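Long-range contacts in methyl-coenzyme M reductase subunit beta (Methanosarcina barkeri, PDB 1E6Y), which forms part of the nickel enzyme that reduces methyl-coenzyme M with coenzyme B, releasing methane and the mixed heterodisulfide in the last step of methanogenesis: residues 192-197 with 403-408; 230-235 with 298-303; 302-307 with 342-347; 319-324 with 395-400. One frame throughout, in Å; residues are numbered along the deposited sequence.

Contact 1. Residues 192-197 with 403-408; sequences MANHVA and FSIEST
Asn194 ND2 joins Thr408 OG1 and Phe403 O, fastening two helix starts together. It gives one hydrogen to Thr408 OG1 at 2.8 Å and the other to Phe403 O at 3.0 Å, both acceptors lying close to the amide plane, so the group is held flat and its rotation is fixed. The Phe403 carbonyl is met from above its plane. The other end of the amide, Asn194 OD1, takes a bond from water 1 at 2.7 Å, and the same water reaches weakly to Phe403 O. Thr408 turns OG1 to a place between its backbone N and carbonyl carbon (chi1 68°), which faces the hydroxyl toward the asparagine; there it also touches Met192 SD at 3.7 Å. His195 brings CE1 edge-on to Thr408 O, while its ND1 is hydrogen-bonded to Ser409 OG, the residue after Thr408. Ala197 CB rests against Ile405 CD1 at 3.7 Å, and Val394 of helix 387-395 packs on both. Ser404 is the N-cap of helix 405-416, its OG accepting a weak bond from Ser407 N. Two helix N-termini joined through an asparagine amide thus form a partly buried junction of the C-terminal domain, the side chain of Met192 about 10 Å from bound coenzyme B.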
loop_
_atom_site.group_PDB
_atom_site.type_symbol
_atom_site.label_atom_id
_atom_site.label_comp_id
_atom_site.label_asym_id
_atom_site.label_seq_id
_atom_site.Cartn_x
_atom_site.Cartn_y
_atom_site.Cartn_z
ATOM N N MET E 192 -0.994 -20.524 -5.094
ATOM C CA MET E 192 0.366 -20.853 -5.509
ATOM C C MET E 192 0.438 -22.264 -6.084
ATOM O O MET E 192 -0.330 -23.148 -5.693
ATOM C CB MET E 192 1.359 -20.671 -4.348
ATOM C CG MET E 192 1.588 -21.895 -3.484
ATOM S SD MET E 192 2.597 -21.526 -2.027
ATOM C CE MET E 192 4.131 -20.976 -2.776
ATOM N N ALA E 193 1.261 -22.417 -7.117
ATOM C CA ALA E 193 1.340 -23.658 -7.878
ATOM C C ALA E 193 1.630 -24.869 -6.994
ATOM O O ALA E 193 1.094 -25.953 -7.226
ATOM C CB ALA E 193 2.394 -23.533 -8.966
ATOM N N ASN E 194 2.429 -24.672 -5.948
ATOM C CA ASN E 194 2.751 -25.758 -5.024
ATOM C C ASN E 194 1.512 -26.313 -4.324
ATOM O O ASN E 194 1.447 -27.508 -4.033
ATOM C CB ASN E 194 3.770 -25.293 -3.978
ATOM C CG ASN E 194 5.207 -25.487 -4.432
ATOM O OD1 ASN E 194 5.466 -26.035 -5.501
ATOM N ND2 ASN E 194 6.149 -25.028 -3.619
ATOM N N HIS E 195 0.544 -25.441 -4.039
ATOM C CA HIS E 195 -0.719 -25.854 -3.422
ATOM C C HIS E 195 -1.467 -26.827 -4.322
ATOM O O HIS E 195 -1.924 -27.879 -3.875
ATOM C CB HIS E 195 -1.619 -24.643 -3.156
ATOM C CG HIS E 195 -1.232 -23.847 -1.951
ATOM N ND1 HIS E 195 -0.111 -24.128 -1.197
ATOM C CD2 HIS E 195 -1.823 -22.782 -1.360
ATOM C CE1 HIS E 195 -0.031 -23.273 -0.196
ATOM N NE2 HIS E 195 -1.058 -22.444 -0.271
ATOM N N VAL E 196 -1.594 -26.454 -5.592
ATOM C CA VAL E 196 -2.328 -27.248 -6.570
ATOM C C VAL E 196 -1.654 -28.599 -6.787
ATOM O O VAL E 196 -2.316 -29.637 -6.753
ATOM C CB VAL E 196 -2.443 -26.495 -7.919
ATOM C CG1 VAL E 196 -3.184 -27.348 -8.941
ATOM C CG2 VAL E 196 -3.173 -25.173 -7.714
ATOM N N ALA E 197 -0.329 -28.585 -6.934
ATOM C CA ALA E 197 0.444 -29.818 -7.080
ATOM C C ALA E 197 0.329 -30.720 -5.851
ATOM O O ALA E 197 0.265 -31.944 -5.980
ATOM C CB ALA E 197 1.905 -29.490 -7.353
ATOM N N PHE E 403 12.197 -24.592 -2.349
ATOM C CA PHE E 403 10.840 -24.309 -1.919
ATOM C C PHE E 403 9.880 -25.292 -2.562
ATOM O O PHE E 403 9.122 -24.960 -3.476
ATOM C CB PHE E 403 10.489 -22.855 -2.227
ATOM C CG PHE E 403 11.332 -21.882 -1.461
ATOM C CD1 PHE E 403 12.499 -21.371 -2.021
ATOM C CD2 PHE E 403 11.089 -21.662 -0.109
ATOM C CE1 PHE E 403 13.418 -20.674 -1.245
ATOM C CE2 PHE E 403 12.004 -20.967 0.677
ATOM C CZ PHE E 403 13.173 -20.474 0.106
ATOM N N SER E 404 9.973 -26.525 -2.076
ATOM C CA SER E 404 9.231 -27.658 -2.602
ATOM C C SER E 404 7.778 -27.629 -2.147
ATOM O O SER E 404 7.388 -26.796 -1.325
ATOM C CB SER E 404 9.883 -28.958 -2.130
ATOM O OG SER E 404 9.971 -28.991 -0.716
ATOM N N ILE E 405 6.995 -28.563 -2.677
ATOM C CA ILE E 405 5.605 -28.748 -2.276
ATOM C C ILE E 405 5.495 -28.917 -0.761
ATOM O O ILE E 405 4.686 -28.259 -0.112
ATOM C CB ILE E 405 4.998 -29.989 -2.979
ATOM C CG1 ILE E 405 4.903 -29.741 -4.488
ATOM C CG2 ILE E 405 3.625 -30.301 -2.412
ATOM C CD1 ILE E 405 4.636 -30.992 -5.298
ATOM N N GLU E 406 6.370 -29.746 -0.201
ATOM C CA GLU E 406 6.400 -29.999 1.236
ATOM C C GLU E 406 6.739 -28.730 2.015
ATOM O O GLU E 406 6.168 -28.476 3.073
ATOM C CB GLU E 406 7.430 -31.084 1.559
ATOM C CG GLU E 406 7.352 -32.315 0.660
ATOM C CD GLU E 406 8.189 -32.179 -0.606
ATOM O OE1 GLU E 406 7.608 -32.015 -1.700
ATOM O OE2 GLU E 406 9.433 -32.255 -0.506
ATOM N N SER E 407 7.640 -27.925 1.460
ATOM C CA SER E 407 8.110 -26.705 2.110
ATOM C C SER E 407 6.996 -25.678 2.281
ATOM O O SER E 407 6.834 -25.104 3.359
ATOM C CB SER E 407 9.253 -26.088 1.298
ATOM O OG SER E 407 9.667 -24.846 1.842
ATOM N N THR E 408 6.237 -25.445 1.214
ATOM C CA THR E 408 5.252 -24.365 1.199
ATOM C C THR E 408 3.824 -24.848 1.433
ATOM O O THR E 408 2.972 -24.072 1.865
ATOM C CB THR E 408 5.281 -23.590 -0.141
ATOM O OG1 THR E 408 4.800 -24.434 -1.194
ATOM C CG2 THR E 408 6.694 -23.129 -0.467
HETATM O O HOH W 1 8.001 -26.894 -6.011
#

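Contact 2. Residues 230-235 with 298-303; sequences ERHQLL and KWNACA
Leu235 and Lys298 bury the most surface here, and they meet along the carbon part of the lysine: Leu235 CD1 lies 4.1 Å from Lys298 CG. The same leucine methyl sits over the centre of the Arg231 guanidinium, 3.7 Å above its plane, and so touches both basic side chains. Arg231 reaches across because CG stands opposite its backbone N (chi1 173°) and the chain runs extended to NE; its charge is answered by Asp2 and Asp295, and its NH1 stays 5.0 Å from Lys298 NZ. One turn further along helix 296-318, Ala301 CB nestles against Leu235 CB at 4.0 Å. Asn300 supplies the polar side of the interface. Its amide and the His232 ring are turned only 24° from each other, with Asn300 ND2 3.4 Å from His232 CE1, while OD1 is hydrogen-bonded to Asp345 N. What links the helices is water 2, which donates to His232 O and accepts from Asn300 ND2 at 2.9 Å. The ring is fixed by His232 ND1 giving a bond to Gln233 OE1 in the ring plane at 2.9 Å, and by Tyr346 at NE2. The axes of the two short segments approach to 8.8 Å and cross at -26°, a roughly parallel pair of packed helices within the C-terminal helical domain.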
loop_
_atom_site.group_PDB
_atom_site.type_symbol
_atom_site.label_atom_id
_atom_site.label_comp_id
_atom_site.label_asym_id
_atom_site.label_seq_id
_atom_site.Cartn_x
_atom_site.Cartn_y
_atom_site.Cartn_z
ATOM N N GLU E 230 -16.047 -16.105 -24.471
ATOM C CA GLU E 230 -16.450 -17.291 -23.724
ATOM C C GLU E 230 -16.068 -18.569 -24.464
ATOM O O GLU E 230 -15.411 -19.435 -23.887
ATOM C CB GLU E 230 -17.952 -17.301 -23.418
ATOM C CG GLU E 230 -18.354 -18.545 -22.623
ATOM C CD GLU E 230 -19.768 -18.515 -22.079
ATOM O OE1 GLU E 230 -20.685 -18.052 -22.786
ATOM O OE2 GLU E 230 -19.969 -19.028 -20.959
ATOM N N ARG E 231 -16.455 -18.686 -25.738
ATOM C CA ARG E 231 -16.010 -19.842 -26.532
ATOM C C ARG E 231 -14.485 -19.947 -26.515
ATOM O O ARG E 231 -13.912 -21.011 -26.343
ATOM C CB ARG E 231 -16.510 -19.716 -27.977
ATOM C CG ARG E 231 -15.958 -20.788 -28.921
ATOM C CD ARG E 231 -16.417 -20.572 -30.374
ATOM N NE ARG E 231 -16.022 -21.768 -31.132
ATOM C CZ ARG E 231 -15.041 -21.862 -32.026
ATOM N NH1 ARG E 231 -14.804 -23.050 -32.584
ATOM N NH2 ARG E 231 -14.296 -20.820 -32.382
ATOM N N HIS E 232 -13.827 -18.800 -26.664
ATOM C CA HIS E 232 -12.364 -18.736 -26.681
ATOM C C HIS E 232 -11.729 -19.377 -25.443
ATOM O O HIS E 232 -10.851 -20.236 -25.561
ATOM C CB HIS E 232 -11.912 -17.278 -26.798
ATOM C CG HIS E 232 -10.447 -17.120 -27.058
ATOM N ND1 HIS E 232 -9.519 -16.988 -26.045
ATOM C CD2 HIS E 232 -9.749 -17.054 -28.217
ATOM C CE1 HIS E 232 -8.316 -16.845 -26.568
ATOM N NE2 HIS E 232 -8.426 -16.880 -27.885
ATOM N N GLN E 233 -12.210 -19.000 -24.261
ATOM C CA GLN E 233 -11.643 -19.512 -23.016
ATOM C C GLN E 233 -12.035 -20.962 -22.740
ATOM O O GLN E 233 -11.233 -21.741 -22.226
ATOM C CB GLN E 233 -12.056 -18.620 -21.841
ATOM C CG GLN E 233 -11.484 -17.205 -21.916
ATOM C CD GLN E 233 -9.981 -17.195 -22.135
ATOM O OE1 GLN E 233 -9.501 -16.786 -23.191
ATOM N NE2 GLN E 233 -9.230 -17.665 -21.144
ATOM N N LEU E 234 -13.244 -21.336 -23.149
ATOM C CA LEU E 234 -13.753 -22.679 -22.890
ATOM C C LEU E 234 -13.120 -23.740 -23.787
ATOM O O LEU E 234 -12.961 -24.885 -23.371
ATOM C CB LEU E 234 -15.277 -22.706 -23.030
ATOM C CG LEU E 234 -16.028 -21.971 -21.916
ATOM C CD1 LEU E 234 -17.523 -22.066 -22.149
ATOM C CD2 LEU E 234 -15.659 -22.565 -20.568
ATOM N N LEU E 235 -12.724 -23.355 -24.999
ATOM C CA LEU E 235 -11.910 -24.231 -25.838
ATOM C C LEU E 235 -10.551 -24.482 -25.179
ATOM O O LEU E 235 -10.073 -25.615 -25.139
ATOM C CB LEU E 235 -11.717 -23.618 -27.228
ATOM C CG LEU E 235 -12.917 -23.711 -28.176
ATOM C CD1 LEU E 235 -12.676 -22.829 -29.386
ATOM C CD2 LEU E 235 -13.142 -25.156 -28.601
ATOM N N LYS E 298 -9.860 -22.043 -31.945
ATOM C CA LYS E 298 -9.464 -23.450 -31.939
ATOM C C LYS E 298 -7.958 -23.630 -32.090
ATOM O O LYS E 298 -7.365 -24.495 -31.449
ATOM C CB LYS E 298 -10.178 -24.215 -33.050
ATOM C CG LYS E 298 -11.351 -25.032 -32.562
ATOM C CD LYS E 298 -11.586 -26.218 -33.468
ATOM C CE LYS E 298 -12.709 -27.070 -32.948
ATOM N NZ LYS E 298 -13.462 -27.677 -34.073
ATOM N N TRP E 299 -7.351 -22.835 -32.967
ATOM C CA TRP E 299 -5.899 -22.839 -33.112
ATOM C C TRP E 299 -5.242 -22.460 -31.789
ATOM O O TRP E 299 -4.265 -23.082 -31.371
ATOM C CB TRP E 299 -5.457 -21.863 -34.210
ATOM C CG TRP E 299 -3.979 -21.592 -34.187
ATOM C CD1 TRP E 299 -3.368 -20.404 -33.903
ATOM C CD2 TRP E 299 -2.930 -22.555 -34.347
ATOM N NE1 TRP E 299 -2.004 -20.568 -33.865
ATOM C CE2 TRP E 299 -1.706 -21.879 -34.137
ATOM C CE3 TRP E 299 -2.903 -23.926 -34.643
ATOM C CZ2 TRP E 299 -0.468 -22.526 -34.214
ATOM C CZ3 TRP E 299 -1.670 -24.571 -34.717
ATOM C CH2 TRP E 299 -0.469 -23.867 -34.504
ATOM N N ASN E 300 -5.787 -21.439 -31.136
ATOM C CA ASN E 300 -5.299 -21.027 -29.826
ATOM C C ASN E 300 -5.357 -22.175 -28.821
ATOM O O ASN E 300 -4.410 -22.387 -28.062
ATOM C CB ASN E 300 -6.110 -19.838 -29.305
ATOM C CG ASN E 300 -5.565 -19.301 -28.003
ATOM O OD1 ASN E 300 -4.486 -18.712 -27.973
ATOM N ND2 ASN E 300 -6.257 -19.584 -26.906
ATOM N N ALA E 301 -6.445 -22.942 -28.854
ATOM C CA ALA E 301 -6.580 -24.126 -28.007
ATOM C C ALA E 301 -5.539 -25.196 -28.358
ATOM O O ALA E 301 -4.986 -25.844 -27.469
ATOM C CB ALA E 301 -7.985 -24.698 -28.126
ATOM N N CYS E 302 -5.250 -25.348 -29.652
ATOM C CA CYS E 302 -4.186 -26.239 -30.115
ATOM C C CYS E 302 -2.833 -25.823 -29.547
ATOM O O CYS E 302 -2.065 -26.661 -29.079
ATOM C CB CYS E 302 -4.106 -26.235 -31.645
ATOM S SG CYS E 302 -5.445 -27.102 -32.480
ATOM N N ALA E 303 -2.546 -24.525 -29.602
ATOM C CA ALA E 303 -1.309 -23.989 -29.048
ATOM C C ALA E 303 -1.267 -24.138 -27.527
ATOM O O ALA E 303 -0.210 -24.390 -26.952
ATOM C CB ALA E 303 -1.152 -22.525 -29.440
HETATM O O HOH W 2 -8.756 -20.949 -27.194
#

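Contact 3. Residues 302-307 with 342-347; sequences CAAVGT and PGCDYG
Ala303 opens a helix-to-loop packing contact, in which small residues of helix 296-318 let the turn between helices 323-339 and 348-358 come close. Its methyl meets Cys344 CB and also Cys344 N, both at 3.6 Å, where the backbones are nearest. That backbone N is bonded to Asn332 of helix 323-339, which ties the loop to the helix before it. Ala304 follows with the sulfur: Cys344 SG stands opposite its own backbone N (chi1 -175°) and lies along the helix surface, 3.5 Å from Ala304 CA and 3.6 Å from Ala304 CB. Phe385 also packs on the cysteine, so the thiol is buried between the helix and Phe385. The loop itself is closed by a backbone bond from Tyr346 N to Gly343 O. At the far end Thr307 touches more lightly, OG1 lying 4.0 Å from Cys344 CB. This hydroxyl is hydrogen-bonded to Asn332 ND2 and donates to Ala303 O at 2.7 Å. With a valine in place of Thr307, the Asn332 amide would probably lose a polar partner and the Ala303 carbonyl its second donor. The first donor to Ala303 O is Thr307 N at 2.9 Å, which reaches the oxygen from the opposite face of the carbonyl plane to OG1.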
loop_
_atom_site.group_PDB
_atom_site.type_symbol
_atom_site.label_atom_id
_atom_site.label_comp_id
_atom_site.label_asym_id
_atom_site.label_seq_id
_atom_site.Cartn_x
_atom_site.Cartn_y
_atom_site.Cartn_z
ATOM N N CYS E 302 -5.250 -25.348 -29.652
ATOM C CA CYS E 302 -4.186 -26.239 -30.115
ATOM C C CYS E 302 -2.833 -25.823 -29.547
ATOM O O CYS E 302 -2.065 -26.661 -29.079
ATOM C CB CYS E 302 -4.106 -26.235 -31.645
ATOM S SG CYS E 302 -5.445 -27.102 -32.480
ATOM N N ALA E 303 -2.546 -24.525 -29.602
ATOM C CA ALA E 303 -1.309 -23.989 -29.048
ATOM C C ALA E 303 -1.267 -24.138 -27.527
ATOM O O ALA E 303 -0.210 -24.390 -26.952
ATOM C CB ALA E 303 -1.152 -22.525 -29.440
ATOM N N ALA E 304 -2.428 -24.015 -26.888
ATOM C CA ALA E 304 -2.542 -24.195 -25.443
ATOM C C ALA E 304 -2.216 -25.637 -25.045
ATOM O O ALA E 304 -1.438 -25.875 -24.120
ATOM C CB ALA E 304 -3.946 -23.818 -24.979
ATOM N N VAL E 305 -2.773 -26.592 -25.786
ATOM C CA VAL E 305 -2.488 -28.006 -25.560
ATOM C C VAL E 305 -1.007 -28.296 -25.784
ATOM O O VAL E 305 -0.370 -28.954 -24.964
ATOM C CB VAL E 305 -3.336 -28.905 -26.496
ATOM C CG1 VAL E 305 -2.859 -30.351 -26.428
ATOM C CG2 VAL E 305 -4.787 -28.827 -26.101
ATOM N N GLY E 306 -0.462 -27.759 -26.873
ATOM C CA GLY E 306 0.944 -27.956 -27.177
ATOM C C GLY E 306 1.866 -27.420 -26.100
ATOM O O GLY E 306 2.892 -28.025 -25.797
ATOM N N THR E 307 1.496 -26.279 -25.523
ATOM C CA THR E 307 2.266 -25.654 -24.451
ATOM C C THR E 307 2.341 -26.567 -23.224
ATOM O O THR E 307 3.415 -26.754 -22.645
ATOM C CB THR E 307 1.641 -24.293 -24.043
ATOM O OG1 THR E 307 1.640 -23.409 -25.171
ATOM C CG2 THR E 307 2.428 -23.654 -22.907
ATOM N N PRO E 342 0.287 -17.035 -34.816
ATOM C CA PRO E 342 0.550 -16.596 -33.440
ATOM C C PRO E 342 0.521 -17.746 -32.438
ATOM O O PRO E 342 -0.254 -18.695 -32.582
ATOM C CB PRO E 342 -0.562 -15.581 -33.173
ATOM C CG PRO E 342 -1.668 -16.018 -34.069
ATOM C CD PRO E 342 -0.979 -16.481 -35.323
ATOM N N GLY E 343 1.414 -17.675 -31.455
ATOM C CA GLY E 343 1.443 -18.668 -30.397
ATOM C C GLY E 343 0.247 -18.537 -29.476
ATOM O O GLY E 343 -0.625 -17.684 -29.685
ATOM N N CYS E 344 0.211 -19.370 -28.440
ATOM C CA CYS E 344 -0.922 -19.404 -27.527
ATOM C C CYS E 344 -1.150 -18.053 -26.855
ATOM O O CYS E 344 -0.204 -17.393 -26.424
ATOM C CB CYS E 344 -0.722 -20.479 -26.461
ATOM S SG CYS E 344 -2.156 -20.680 -25.388
ATOM N N ASP E 345 -2.409 -17.624 -26.844
ATOM C CA ASP E 345 -2.810 -16.335 -26.286
ATOM C C ASP E 345 -2.167 -15.177 -27.053
ATOM O O ASP E 345 -1.991 -14.081 -26.515
ATOM C CB ASP E 345 -2.446 -16.266 -24.796
ATOM C CG ASP E 345 -3.497 -15.546 -23.960
ATOM O OD1 ASP E 345 -4.512 -15.076 -24.508
ATOM O OD2 ASP E 345 -3.298 -15.445 -22.737
ATOM N N TYR E 346 -1.816 -15.442 -28.312
ATOM C CA TYR E 346 -1.335 -14.429 -29.250
ATOM C C TYR E 346 -0.116 -13.675 -28.727
ATOM O O TYR E 346 0.009 -12.460 -28.899
ATOM C CB TYR E 346 -2.477 -13.468 -29.609
ATOM C CG TYR E 346 -3.772 -14.195 -29.888
ATOM C CD1 TYR E 346 -3.834 -15.176 -30.879
ATOM C CD2 TYR E 346 -4.874 -14.044 -29.045
ATOM C CE1 TYR E 346 -4.944 -15.997 -31.010
ATOM C CE2 TYR E 346 -5.994 -14.858 -29.172
ATOM C CZ TYR E 346 -6.018 -15.838 -30.152
ATOM O OH TYR E 346 -7.095 -16.689 -30.250
ATOM N N GLY E 347 0.813 -14.432 -28.150
ATOM C CA GLY E 347 2.039 -13.858 -27.635
ATOM C C GLY E 347 2.112 -13.836 -26.120
ATOM O O GLY E 347 3.204 -13.763 -25.562
#

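Contact 4. Residues 319-324 with 395-400; sequences RAAQNV and ALDAGT
Asp397 and Ala321 N form the shorter of two hydrogen bonds that join the two segments: OD1 accepts at 2.8 Å on its anti lone pair. Asp397 CG lies anti to the backbone N (chi1 -165°), which brings the carboxylate to Ala321 N. The second bond runs the other way, Ala398 N giving to Arg319 O at 3.0 Å from above the carbonyl plane, and Arg319 CB rests on Ala398 CB at 3.7 Å. Behind this first shell the carboxylate is gripped within its own loop. Thr400 OG1 donates to the syn lone pair of OD1 at 2.7 Å, while OD2 takes Thr400 N on its syn side and Gly399 N from above the plane, an Asx turn. Four donors therefore fix the group's rotation and would probably stabilise its negative charge. Were Asp397 replaced by an alanine, Ala321 N and the Thr400 hydroxyl would probably be left without this acceptor, and the 397-400 turn freer to shift. Water 3 donates to Thr400 OG1 and Gln322 OE1 and accepts from Gln322 N. Arg319, of positive phi (41°), closes helix 296-318 as the C' residue of a Schellman motif; its guanidinium is hydrogen-bonded to Gly316 O and salt-bridged to Glu61 of the gamma subunit. The contact sets the link between helices 296-318 and 323-339 against the loop joining helices 387-395 and 405-416.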
loop_
_atom_site.group_PDB
_atom_site.type_symbol
_atom_site.label_atom_id
_atom_site.label_comp_id
_atom_site.label_asym_id
_atom_site.label_seq_id
_atom_site.Cartn_x
_atom_site.Cartn_y
_atom_site.Cartn_z
ATOM N N ARG E 319 12.542 -34.476 -14.927
ATOM C CA ARG E 319 11.890 -34.519 -13.616
ATOM C C ARG E 319 12.275 -33.258 -12.829
ATOM O O ARG E 319 12.659 -33.337 -11.672
ATOM C CB ARG E 319 12.179 -35.786 -12.833
ATOM C CG ARG E 319 11.845 -37.088 -13.564
ATOM C CD ARG E 319 10.341 -37.320 -13.673
ATOM N NE ARG E 319 10.027 -38.747 -13.815
ATOM C CZ ARG E 319 9.645 -39.340 -14.949
ATOM N NH1 ARG E 319 9.379 -40.643 -14.928
ATOM N NH2 ARG E 319 9.519 -38.674 -16.084
ATOM N N ALA E 320 12.204 -32.114 -13.506
ATOM C CA ALA E 320 12.675 -30.845 -12.966
ATOM C C ALA E 320 11.674 -29.752 -13.312
ATOM O O ALA E 320 11.333 -29.556 -14.480
ATOM C CB ALA E 320 14.047 -30.503 -13.544
ATOM N N ALA E 321 11.221 -29.034 -12.289
ATOM C CA ALA E 321 10.174 -28.032 -12.451
ATOM C C ALA E 321 10.632 -26.825 -13.265
ATOM O O ALA E 321 9.856 -26.274 -14.047
ATOM C CB ALA E 321 9.668 -27.580 -11.086
ATOM N N GLN E 322 11.904 -26.454 -13.130
ATOM C CA GLN E 322 12.398 -25.204 -13.711
ATOM C C GLN E 322 12.275 -25.144 -15.231
ATOM O O GLN E 322 12.197 -24.054 -15.804
ATOM C CB GLN E 322 13.853 -24.962 -13.307
ATOM C CG GLN E 322 14.857 -25.871 -13.999
ATOM C CD GLN E 322 16.253 -25.689 -13.456
ATOM O OE1 GLN E 322 16.560 -26.126 -12.349
ATOM N NE2 GLN E 322 17.097 -25.003 -14.214
ATOM N N ASN E 323 12.188 -26.310 -15.871
ATOM C CA ASN E 323 12.124 -26.391 -17.329
ATOM C C ASN E 323 10.853 -25.768 -17.904
ATOM O O ASN E 323 10.787 -25.471 -19.096
ATOM C CB ASN E 323 12.222 -27.851 -17.788
ATOM C CG ASN E 323 13.550 -28.489 -17.435
ATOM O OD1 ASN E 323 14.435 -27.844 -16.874
ATOM N ND2 ASN E 323 13.687 -29.774 -17.743
ATOM N N VAL E 324 9.856 -25.555 -17.050
ATOM C CA VAL E 324 8.563 -25.043 -17.498
ATOM C C VAL E 324 8.618 -23.616 -18.054
ATOM O O VAL E 324 7.910 -23.302 -19.011
ATOM C CB VAL E 324 7.501 -25.114 -16.366
ATOM C CG1 VAL E 324 7.842 -24.140 -15.241
ATOM C CG2 VAL E 324 6.120 -24.822 -16.927
ATOM N N ALA E 395 4.483 -30.653 -10.077
ATOM C CA ALA E 395 4.078 -32.026 -9.784
ATOM C C ALA E 395 5.100 -33.053 -10.280
ATOM O O ALA E 395 5.252 -34.116 -9.683
ATOM C CB ALA E 395 2.714 -32.308 -10.403
ATOM N N LEU E 396 5.825 -32.710 -11.342
ATOM C CA LEU E 396 6.774 -33.632 -11.968
ATOM C C LEU E 396 8.183 -33.562 -11.381
ATOM O O LEU E 396 9.046 -34.363 -11.741
ATOM C CB LEU E 396 6.845 -33.372 -13.475
ATOM C CG LEU E 396 5.647 -33.799 -14.323
ATOM C CD1 LEU E 396 5.756 -33.174 -15.703
ATOM C CD2 LEU E 396 5.590 -35.318 -14.419
ATOM N N ASP E 397 8.426 -32.586 -10.512
ATOM C CA ASP E 397 9.755 -32.395 -9.932
ATOM C C ASP E 397 10.112 -33.515 -8.953
ATOM O O ASP E 397 9.340 -33.838 -8.049
ATOM C CB ASP E 397 9.835 -31.040 -9.224
ATOM C CG ASP E 397 11.262 -30.625 -8.922
ATOM O OD1 ASP E 397 11.908 -30.009 -9.793
ATOM O OD2 ASP E 397 11.742 -30.916 -7.810
ATOM N N ALA E 398 11.308 -34.072 -9.117
ATOM C CA ALA E 398 11.747 -35.212 -8.317
ATOM C C ALA E 398 12.537 -34.804 -7.075
ATOM O O ALA E 398 12.885 -35.655 -6.254
ATOM C CB ALA E 398 12.570 -36.163 -9.171
ATOM N N GLY E 399 12.836 -33.510 -6.953
ATOM C CA GLY E 399 13.479 -33.002 -5.752
ATOM C C GLY E 399 14.631 -32.045 -6.008
ATOM O O GLY E 399 15.677 -32.143 -5.365
ATOM N N THR E 400 14.430 -31.100 -6.923
ATOM C CA THR E 400 15.464 -30.125 -7.271
ATOM C C THR E 400 15.254 -28.781 -6.570
ATOM O O THR E 400 16.130 -27.918 -6.606
ATOM C CB THR E 400 15.512 -29.862 -8.795
ATOM O OG1 THR E 400 14.356 -29.111 -9.187
ATOM C CG2 THR E 400 15.546 -31.167 -9.571
HETATM O O HOH W 3 14.176 -27.632 -11.495
#

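How the contacts relate
Together the four contacts illustrate how distant parts of one helical domain are tied at two separate regions. Contacts 2 and 3 form one continuous region: they share Cys302 and Ala303, their centres are 9 Å apart, and Asn300 OD1 lies 2.6 Å from Asp345 N in a probable hydrogen bond. Contacts 1 and 4 make a second region, with centres 12 Å apart and Ala197 CB packed on Ala395 N at 3.9 Å. Helix 296-318 spans the two, carrying contacts 2 and 3 and ending at contact 4. Along the chain, contact 1 encloses the other three. It is also the one near a substrate, the side chain of Phe403 lying about 9 Å from Gly366, which binds coenzyme B.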